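Local coordinates for protein oxidoreductase (Azotobacter vinelandii, PDB 7D5M) that binds NAD(+) in a Rossmann-fold domain and, as a homologue of inositol dehydrogenase, probably catalyses NAD-dependent oxidation of a polyol or sugar-like substrate, at residues Q148-A153 with L282-E287; A244-E249 with V370-R375. All coordinates share one frame; numbering follows the deposited sequence.

Interaction 1. Residues Q148-A153 with L282-E287; sequences QLIEQA and LEWWDE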
ATOM      1  N   GLN A 148      20.257  -6.542  -1.222  1.00 10.52           N
ATOM      2  CA  GLN A 148      20.496  -6.910  -2.646  1.00 10.72           C
ATOM      3  C   GLN A 148      19.970  -5.822  -3.588  1.00 10.62           C
ATOM      4  O   GLN A 148      20.613  -5.571  -4.628  1.00 10.66           O
ATOM      5  CB  GLN A 148      19.808  -8.232  -2.997  1.00 10.62           C
ATOM      6  CG  GLN A 148      20.463  -9.469  -2.384  1.00 10.94           C
ATOM      7  CD  GLN A 148      19.991  -9.805  -0.988  1.00 10.75           C
ATOM      8  OE1 GLN A 148      20.190  -9.045  -0.040  1.00 11.01           O
ATOM      9  NE2 GLN A 148      19.422 -10.988  -0.833  1.00 10.23           N
ATOM     10  N   LEU A 149      18.817  -5.213  -3.296  1.00 10.43           N
ATOM     11  CA  LEU A 149      18.180  -4.342  -4.318  1.00 10.66           C
ATOM     12  C   LEU A 149      18.906  -3.002  -4.427  1.00 10.23           C
ATOM     13  O   LEU A 149      18.649  -2.291  -5.416  1.00  9.90           O
ATOM     14  CB  LEU A 149      16.690  -4.181  -4.023  1.00 10.70           C
ATOM     15  CG  LEU A 149      15.857  -5.419  -4.331  1.00 10.90           C
ATOM     16  CD1 LEU A 149      14.430  -5.218  -3.863  1.00 11.01           C
ATOM     17  CD2 LEU A 149      15.894  -5.758  -5.820  1.00 11.02           C
ATOM     18  N   ILE A 150      19.809  -2.676  -3.492  1.00 10.79           N
ATOM     19  CA  ILE A 150      20.683  -1.478  -3.643  1.00 11.23           C
ATOM     20  C   ILE A 150      21.617  -1.723  -4.841  1.00 12.12           C
ATOM     21  O   ILE A 150      21.739  -0.817  -5.684  1.00 11.62           O
ATOM     22  CB  ILE A 150      21.442  -1.136  -2.348  1.00 11.42           C
ATOM     23  CG1 ILE A 150      20.506  -0.968  -1.149  1.00 11.50           C
ATOM     24  CG2 ILE A 150      22.301   0.099  -2.549  1.00 11.27           C
ATOM     25  CD1 ILE A 150      19.383   0.033  -1.368  1.00 11.62           C
ATOM     26  N   GLU A 151      22.199  -2.924  -4.937  1.00 12.73           N
ATOM     27  CA  GLU A 151      23.051  -3.337  -6.079  1.00 13.13           C
ATOM     28  C   GLU A 151      22.207  -3.354  -7.362  1.00 12.58           C
ATOM     29  O   GLU A 151      22.723  -2.931  -8.411  1.00 12.70           O
ATOM     30  CB  GLU A 151      23.708  -4.686  -5.804  1.00 14.20           C
ATOM     31  CG  GLU A 151      24.267  -5.355  -7.039  1.00 15.81           C
ATOM     32  CD  GLU A 151      25.381  -4.612  -7.753  1.00 17.81           C
ATOM     33  OE1 GLU A 151      25.997  -3.713  -7.144  1.00 18.23           O
ATOM     34  OE2 GLU A 151      25.653  -4.964  -8.912  1.00 20.64           O
ATOM     35  N   GLN A 152      20.956  -3.818  -7.296  1.00 11.81           N
ATOM     36  CA  GLN A 152      20.048  -3.790  -8.472  1.00 11.69           C
ATOM     37  C   GLN A 152      19.922  -2.340  -8.962  1.00 11.68           C
ATOM     38  O   GLN A 152      20.010  -2.103 -10.186  1.00 12.26           O
ATOM     39  CB  GLN A 152      18.667  -4.362  -8.139  1.00 11.50           C
ATOM     40  CG  GLN A 152      17.648  -4.184  -9.263  1.00 11.40           C
ATOM     41  CD  GLN A 152      17.962  -5.012 -10.486  1.00 11.57           C
ATOM     42  OE1 GLN A 152      18.700  -5.995 -10.419  1.00 11.95           O
ATOM     43  NE2 GLN A 152      17.372  -4.643 -11.617  1.00 11.97           N
ATOM     44  N   ALA A 153      19.651  -1.403  -8.054  1.00 11.75           N
ATOM     45  CA  ALA A 153      19.483   0.029  -8.391  1.00 11.78           C
ATOM     46  C   ALA A 153      20.779   0.558  -9.019  1.00 12.40           C
ATOM     47  O   ALA A 153      20.710   1.229 -10.062  1.00 11.93           O
ATOM     48  CB  ALA A 153      19.085   0.808  -7.159  1.00 12.11           C
ATOM     49  N   LEU A 282      13.558   5.194  -9.720  1.00 11.19           N
ATOM     50  CA  LEU A 282      13.462   4.036  -8.811  1.00 11.42           C
ATOM     51  C   LEU A 282      13.340   4.570  -7.389  1.00 11.09           C
ATOM     52  O   LEU A 282      13.788   5.696  -7.111  1.00 10.62           O
ATOM     53  CB  LEU A 282      14.629   3.064  -9.007  1.00 12.93           C
ATOM     54  CG  LEU A 282      16.040   3.607  -8.887  1.00 13.69           C
ATOM     55  CD1 LEU A 282      16.453   3.776  -7.436  1.00 14.20           C
ATOM     56  CD2 LEU A 282      17.008   2.672  -9.599  1.00 13.49           C
ATOM     57  N   GLU A 283      12.737   3.784  -6.507  1.00 10.80           N
ATOM     58  CA  GLU A 283      12.557   4.210  -5.102  1.00 10.74           C
ATOM     59  C   GLU A 283      12.595   2.994  -4.183  1.00 10.41           C
ATOM     60  O   GLU A 283      11.938   1.992  -4.472  1.00 10.32           O
ATOM     61  CB  GLU A 283      11.271   5.005  -4.919  1.00 11.40           C
ATOM     62  CG  GLU A 283      11.125   5.559  -3.507  1.00 12.06           C
ATOM     63  CD  GLU A 283       9.961   6.516  -3.307  1.00 13.06           C
ATOM     64  OE1 GLU A 283       9.524   7.124  -4.296  1.00 13.81           O
ATOM     65  OE2 GLU A 283       9.500   6.651  -2.151  1.00 13.81           O
ATOM     66  N   TRP A 284      13.339   3.128  -3.095  1.00 10.16           N
ATOM     67  CA  TRP A 284      13.563   2.051  -2.102  1.00 10.16           C
ATOM     68  C   TRP A 284      13.264   2.607  -0.716  1.00 10.44           C
ATOM     69  O   TRP A 284      13.615   3.758  -0.456  1.00 10.40           O
ATOM     70  CB  TRP A 284      14.996   1.533  -2.213  1.00 10.04           C
ATOM     71  CG  TRP A 284      15.306   0.365  -1.328  1.00  9.74           C
ATOM     72  CD1 TRP A 284      15.070  -0.950  -1.597  1.00  9.61           C
ATOM     73  CD2 TRP A 284      15.945   0.404  -0.038  1.00  9.70           C
ATOM     74  NE1 TRP A 284      15.497  -1.729  -0.556  1.00  9.68           N
ATOM     75  CE2 TRP A 284      16.054  -0.933   0.405  1.00  9.64           C
ATOM     76  CE3 TRP A 284      16.408   1.426   0.805  1.00 10.00           C
ATOM     77  CZ2 TRP A 284      16.610  -1.272   1.639  1.00 10.24           C
ATOM     78  CZ3 TRP A 284      16.974   1.088   2.015  1.00 10.02           C
ATOM     79  CH2 TRP A 284      17.085  -0.242   2.424  1.00 10.21           C
ATOM     80  N   TRP A 285      12.656   1.779   0.126  1.00 10.60           N
ATOM     81  CA  TRP A 285      12.180   2.123   1.485  1.00 11.09           C
ATOM     82  C   TRP A 285      12.678   1.032   2.438  1.00 10.54           C
ATOM     83  O   TRP A 285      12.381  -0.149   2.187  1.00 10.28           O
ATOM     84  CB  TRP A 285      10.656   2.226   1.438  1.00 11.56           C
ATOM     85  CG  TRP A 285       9.986   2.471   2.748  1.00 12.64           C
ATOM     86  CD1 TRP A 285      10.529   2.978   3.892  1.00 12.95           C
ATOM     87  CD2 TRP A 285       8.594   2.264   3.023  1.00 13.64           C
ATOM     88  NE1 TRP A 285       9.570   3.091   4.861  1.00 13.22           N
ATOM     89  CE2 TRP A 285       8.373   2.660   4.363  1.00 13.83           C
ATOM     90  CE3 TRP A 285       7.519   1.794   2.267  1.00 14.55           C
ATOM     91  CZ2 TRP A 285       7.117   2.574   4.964  1.00 14.79           C
ATOM     92  CZ3 TRP A 285       6.281   1.705   2.865  1.00 15.52           C
ATOM     93  CH2 TRP A 285       6.084   2.092   4.191  1.00 15.15           C
ATOM     94  N   ASP A 286      13.442   1.401   3.464  1.00 10.34           N
ATOM     95  CA  ASP A 286      14.180   0.420   4.304  1.00 10.06           C
ATOM     96  C   ASP A 286      13.206  -0.512   5.036  1.00 10.04           C
ATOM     97  O   ASP A 286      13.614  -1.649   5.353  1.00  9.02           O
ATOM     98  CB  ASP A 286      15.146   1.123   5.264  1.00 10.29           C
ATOM     99  CG  ASP A 286      14.522   1.908   6.413  1.00 10.24           C
ATOM    100  OD1 ASP A 286      13.364   2.353   6.288  1.00 10.72           O
ATOM    101  OD2 ASP A 286      15.230   2.091   7.429  1.00 10.29           O
ATOM    102  N   GLU A 287      11.969  -0.083   5.297  1.00  9.93           N
ATOM    103  CA  GLU A 287      11.018  -0.890   6.105  1.00 10.67           C
ATOM    104  C   GLU A 287      10.465  -2.040   5.253  1.00 10.73           C
ATOM    105  O   GLU A 287       9.908  -2.981   5.817  1.00 10.66           O
ATOM    106  CB  GLU A 287       9.900  -0.013   6.664  1.00 10.61           C
ATOM    107  CG  GLU A 287      10.396   1.006   7.672  1.00 10.86           C
ATOM    108  CD  GLU A 287       9.307   1.956   8.126  1.00 11.34           C
ATOM    109  OE1 GLU A 287       8.310   1.478   8.723  1.00 11.69           O
ATOM    110  OE2 GLU A 287       9.424   3.151   7.819  1.00 11.34           O
TER

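Interaction 2. Residues A244-E249 with V370-R375; sequences AYTLME and VRWVER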
ATOM      1  N   ALA A 244      16.614  18.309   9.887  1.00 11.61           N
ATOM      2  CA  ALA A 244      17.451  19.082   8.954  1.00 12.09           C
ATOM      3  C   ALA A 244      17.030  18.845   7.506  1.00 11.94           C
ATOM      4  O   ALA A 244      16.551  17.735   7.160  1.00 11.69           O
ATOM      5  CB  ALA A 244      18.899  18.745   9.180  1.00 11.95           C
ATOM      6  N   TYR A 245      17.200  19.889   6.706  1.00 11.95           N
ATOM      7  CA  TYR A 245      17.040  19.875   5.239  1.00 12.21           C
ATOM      8  C   TYR A 245      18.393  20.177   4.619  1.00 12.75           C
ATOM      9  O   TYR A 245      18.934  21.274   4.860  1.00 13.35           O
ATOM     10  CB  TYR A 245      16.016  20.914   4.787  1.00 12.19           C
ATOM     11  CG  TYR A 245      14.717  20.784   5.525  1.00 12.53           C
ATOM     12  CD1 TYR A 245      13.751  19.889   5.098  1.00 12.99           C
ATOM     13  CD2 TYR A 245      14.468  21.529   6.668  1.00 12.94           C
ATOM     14  CE1 TYR A 245      12.559  19.744   5.786  1.00 13.44           C
ATOM     15  CE2 TYR A 245      13.289  21.387   7.371  1.00 13.35           C
ATOM     16  CZ  TYR A 245      12.327  20.500   6.922  1.00 13.47           C
ATOM     17  OH  TYR A 245      11.165  20.349   7.620  1.00 13.99           O
ATOM     18  N   THR A 246      18.898  19.252   3.812  1.00 12.27           N
ATOM     19  CA  THR A 246      20.132  19.468   3.031  1.00 12.12           C
ATOM     20  C   THR A 246      19.782  19.472   1.549  1.00 12.85           C
ATOM     21  O   THR A 246      19.296  18.450   1.039  1.00 13.55           O
ATOM     22  CB  THR A 246      21.211  18.434   3.343  1.00 11.75           C
ATOM     23  OG1 THR A 246      21.379  18.427   4.757  1.00 11.62           O
ATOM     24  CG2 THR A 246      22.506  18.760   2.628  1.00 11.79           C
ATOM     25  N   LEU A 247      20.022  20.595   0.888  1.00 13.14           N
ATOM     26  CA  LEU A 247      19.855  20.713  -0.571  1.00 13.75           C
ATOM     27  C   LEU A 247      21.245  20.769  -1.209  1.00 14.12           C
ATOM     28  O   LEU A 247      22.132  21.519  -0.708  1.00 14.82           O
ATOM     29  CB  LEU A 247      19.016  21.952  -0.883  1.00 14.25           C
ATOM     30  CG  LEU A 247      18.625  22.113  -2.348  1.00 15.15           C
ATOM     31  CD1 LEU A 247      17.720  20.979  -2.809  1.00 15.28           C
ATOM     32  CD2 LEU A 247      17.935  23.449  -2.564  1.00 16.10           C
ATOM     33  N   MET A 248      21.447  19.968  -2.244  1.00 14.29           N
ATOM     34  CA  MET A 248      22.770  19.812  -2.891  1.00 14.83           C
ATOM     35  C   MET A 248      22.645  19.998  -4.400  1.00 14.90           C
ATOM     36  O   MET A 248      21.643  19.553  -4.997  1.00 13.90           O
ATOM     37  CB  MET A 248      23.326  18.420  -2.588  1.00 15.54           C
ATOM     38  CG  MET A 248      23.232  18.072  -1.127  1.00 15.99           C
ATOM     39  SD  MET A 248      24.149  16.586  -0.730  1.00 17.12           S
ATOM     40  CE  MET A 248      23.154  15.328  -1.515  1.00 16.36           C
ATOM     41  N   GLU A 249      23.648  20.640  -4.988  1.00 14.95           N
ATOM     42  CA  GLU A 249      23.872  20.644  -6.450  1.00 16.80           C
ATOM     43  C   GLU A 249      25.030  19.697  -6.732  1.00 15.99           C
ATOM     44  O   GLU A 249      26.102  19.901  -6.145  1.00 15.25           O
ATOM     45  CB  GLU A 249      24.233  22.034  -6.967  1.00 18.78           C
ATOM     46  CG  GLU A 249      23.329  23.139  -6.465  1.00 22.06           C
ATOM     47  CD  GLU A 249      23.724  24.518  -6.975  1.00 26.02           C
ATOM     48  OE1 GLU A 249      24.822  24.628  -7.564  1.00 29.13           O
ATOM     49  OE2 GLU A 249      22.936  25.481  -6.783  1.00 27.82           O
ATOM     50  N   VAL A 370      31.657  11.854   7.215  1.00 12.46           N
ATOM     51  CA  VAL A 370      32.136  12.915   8.142  1.00 12.43           C
ATOM     52  C   VAL A 370      32.197  14.238   7.373  1.00 12.58           C
ATOM     53  O   VAL A 370      31.749  15.247   7.922  1.00 13.21           O
ATOM     54  CB  VAL A 370      33.491  12.539   8.760  1.00 12.07           C
ATOM     55  CG1 VAL A 370      34.084  13.676   9.588  1.00 12.49           C
ATOM     56  CG2 VAL A 370      33.358  11.270   9.568  1.00 12.00           C
ATOM     57  N   ARG A 371      32.743  14.232   6.160  1.00 13.08           N
ATOM     58  CA  ARG A 371      32.820  15.443   5.303  1.00 13.96           C
ATOM     59  C   ARG A 371      31.420  16.043   5.163  1.00 13.50           C
ATOM     60  O   ARG A 371      31.256  17.263   5.362  1.00 14.14           O
ATOM     61  CB  ARG A 371      33.354  15.131   3.907  1.00 15.67           C
ATOM     62  CG  ARG A 371      33.564  16.380   3.060  1.00 17.42           C
ATOM     63  CD  ARG A 371      33.845  16.081   1.604  1.00 19.64           C
ATOM     64  NE  ARG A 371      34.796  14.989   1.437  1.00 21.84           N
ATOM     65  CZ  ARG A 371      36.100  15.088   1.619  1.00 23.15           C
ATOM     66  NH1 ARG A 371      36.643  16.237   1.984  1.00 24.62           N
ATOM     67  NH2 ARG A 371      36.862  14.027   1.450  1.00 26.00           N
ATOM     68  N   TRP A 372      30.441  15.227   4.794  1.00 12.68           N
ATOM     69  CA  TRP A 372      29.077  15.737   4.499  1.00 12.72           C
ATOM     70  C   TRP A 372      28.491  16.396   5.748  1.00 12.69           C
ATOM     71  O   TRP A 372      27.994  17.522   5.640  1.00 13.04           O
ATOM     72  CB  TRP A 372      28.177  14.622   3.976  1.00 12.69           C
ATOM     73  CG  TRP A 372      26.790  15.065   3.612  1.00 12.66           C
ATOM     74  CD1 TRP A 372      26.379  15.616   2.433  1.00 12.97           C
ATOM     75  CD2 TRP A 372      25.606  14.892   4.406  1.00 12.45           C
ATOM     76  NE1 TRP A 372      25.026  15.833   2.454  1.00 12.81           N
ATOM     77  CE2 TRP A 372      24.525  15.406   3.654  1.00 12.71           C
ATOM     78  CE3 TRP A 372      25.355  14.374   5.680  1.00 12.45           C
ATOM     79  CZ2 TRP A 372      23.214  15.380   4.130  1.00 12.08           C
ATOM     80  CZ3 TRP A 372      24.062  14.366   6.157  1.00 12.41           C
ATOM     81  CH2 TRP A 372      23.006  14.872   5.389  1.00 12.20           C
ATOM     82  N   VAL A 373      28.549  15.725   6.895  1.00 12.51           N
ATOM     83  CA  VAL A 373      28.002  16.272   8.167  1.00 13.22           C
ATOM     84  C   VAL A 373      28.703  17.604   8.446  1.00 13.63           C
ATOM     85  O   VAL A 373      28.021  18.568   8.814  1.00 14.42           O
ATOM     86  CB  VAL A 373      28.151  15.283   9.334  1.00 12.73           C
ATOM     87  CG1 VAL A 373      27.872  15.950  10.679  1.00 12.90           C
ATOM     88  CG2 VAL A 373      27.255  14.075   9.131  1.00 12.83           C
ATOM     89  N   GLU A 374      30.028  17.657   8.289  1.00 14.16           N
ATOM     90  CA  GLU A 374      30.806  18.869   8.657  1.00 15.41           C
ATOM     91  C   GLU A 374      30.356  20.044   7.780  1.00 15.12           C
ATOM     92  O   GLU A 374      30.134  21.139   8.340  1.00 15.81           O
ATOM     93  CB  GLU A 374      32.305  18.589   8.567  1.00 16.34           C
ATOM     94  CG  GLU A 374      33.162  19.722   9.084  1.00 17.47           C
ATOM     95  CD  GLU A 374      34.583  19.306   9.420  1.00 17.49           C
ATOM     96  OE1 GLU A 374      35.507  19.854   8.798  1.00 19.17           O
ATOM     97  OE2 GLU A 374      34.758  18.429  10.286  1.00 16.82           O
ATOM     98  N   ARG A 375      30.216  19.837   6.468  1.00 15.53           N
ATOM     99  CA  ARG A 375      29.777  20.884   5.508  1.00 16.42           C
ATOM    100  C   ARG A 375      28.352  21.329   5.851  1.00 15.71           C
ATOM    101  O   ARG A 375      28.096  22.547   5.807  1.00 14.99           O
ATOM    102  CB  ARG A 375      29.858  20.401   4.058  1.00 18.85           C
ATOM    103  CG  ARG A 375      31.280  20.287   3.540  1.00 21.10           C
ATOM    104  CD  ARG A 375      31.926  21.631   3.232  1.00 22.78           C
ATOM    105  NE  ARG A 375      33.329  21.377   2.952  1.00 25.95           N
ATOM    106  CZ  ARG A 375      34.289  21.293   3.878  1.00 28.67           C
ATOM    107  NH1 ARG A 375      34.013  21.493   5.157  1.00 28.74           N
ATOM    108  NH2 ARG A 375      35.535  21.028   3.520  1.00 30.11           N
TER

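Interaction 1. Residues Q148-A153 with L282-E287
Ile150 and Ala153 of helix 148-153 lie over Trp284 and Leu282 of strand 282-285, the two axes running almost antiparallel (165°) with a closest approach of 10.0 Å, a spacing that illustrates how a helix packs on a sheet through side chains alone. Here helix 148-158 rests on strand 280-285 of the mixed sheet of the C-terminal alpha/beta domain. The CG of Trp284 stands anti to the backbone N (chi1 -175°), which carries the ring up from the strand, and Ile150 reaches over one face with its terminal methyl: CD1 sits 3.9 Å from the centroid of the six-membered ring, 16° off the ring normal, a CH-pi contact. Against the opposite face, offset toward the rim, lies the backbone N of Asp286. Leu149 adds a looser, oblique contact, its CB 4.4 Å from CD1 of Trp284. At the other end Ala153 CB rests 3.7 Å from CD2 of Leu282, the small residue letting helix and leucine come close. Leu213 of helix 202-217 and Leu292 of strand 291-296 also pack on Trp284. With an alanine in place of this tryptophan, the Ile150 methyl would probably lose the aromatic face it rests on, and the Pro289 carbonyl its donor. Across this buried joint cohesion is thus wholly apolar, while the indole N-H is satisfied by the backbone O of Pro289, in the loop between strands 280-285 and 291-296.

Interaction 2. Residues A244-E249 with V370-R375
Trp372 of helix 370-375 is the one helix residue that meets strand 244-249, showing how a single large side chain can bridge a helix to a sheet. The close part is at the pyrrole nitrogen. Met248 has CG beside the backbone N and anti to the carbonyl carbon (chi1 -48°), and its extended chi2 then carries SD to the indole edge, in the ring plane, 3.4 Å from NE1 of Trp372; with an N-H...S angle of 149° this is a weak hydrogen bond as well as an edge-on Met-aromatic contact. Beside it Thr246 approaches obliquely, its OG1 3.6 Å and its CG2 3.8 Å from CZ2 of Trp372. The backbones stay well apart, 9.8 Å at their nearest CA atoms, those of Thr246 and Trp372, so these buried side chains span the gap. On the looser, partly exposed side of the helix, Arg371, Val373 and Glu374 make no contact with the strand, and Arg371 turns to a salt bridge with Glu368. Neighbouring elements add to the packing. Leu203 of helix 202-217 touches Thr246 and Leu211 of that helix touches Trp372, whereas Ile223 and Leu226 of strand 223-231 touch Met248, placing the indole between the C-terminal domain's sheet and its helices.

Interactions 1 and 2 lie 22 Å apart between centres, with nearest atoms about 15 Å apart, and do not touch. Both pack a helix on the same mixed sheet of the C-terminal alpha/beta domain: strand 280-285 and strand 243-250 are separated in it by strands 271-277, 165-173 and 255-261. Along the chain the segments alternate, in the order 148-153, 244-249, 282-287, 370-375, so the two contacts interlock distant parts of the sequence. Helix 202-217 touches residues of both, linking them across the sheet. Helices 148-158 and 363-381, from the middle and the end of the chain, are thus laid on one sheet at well-separated places.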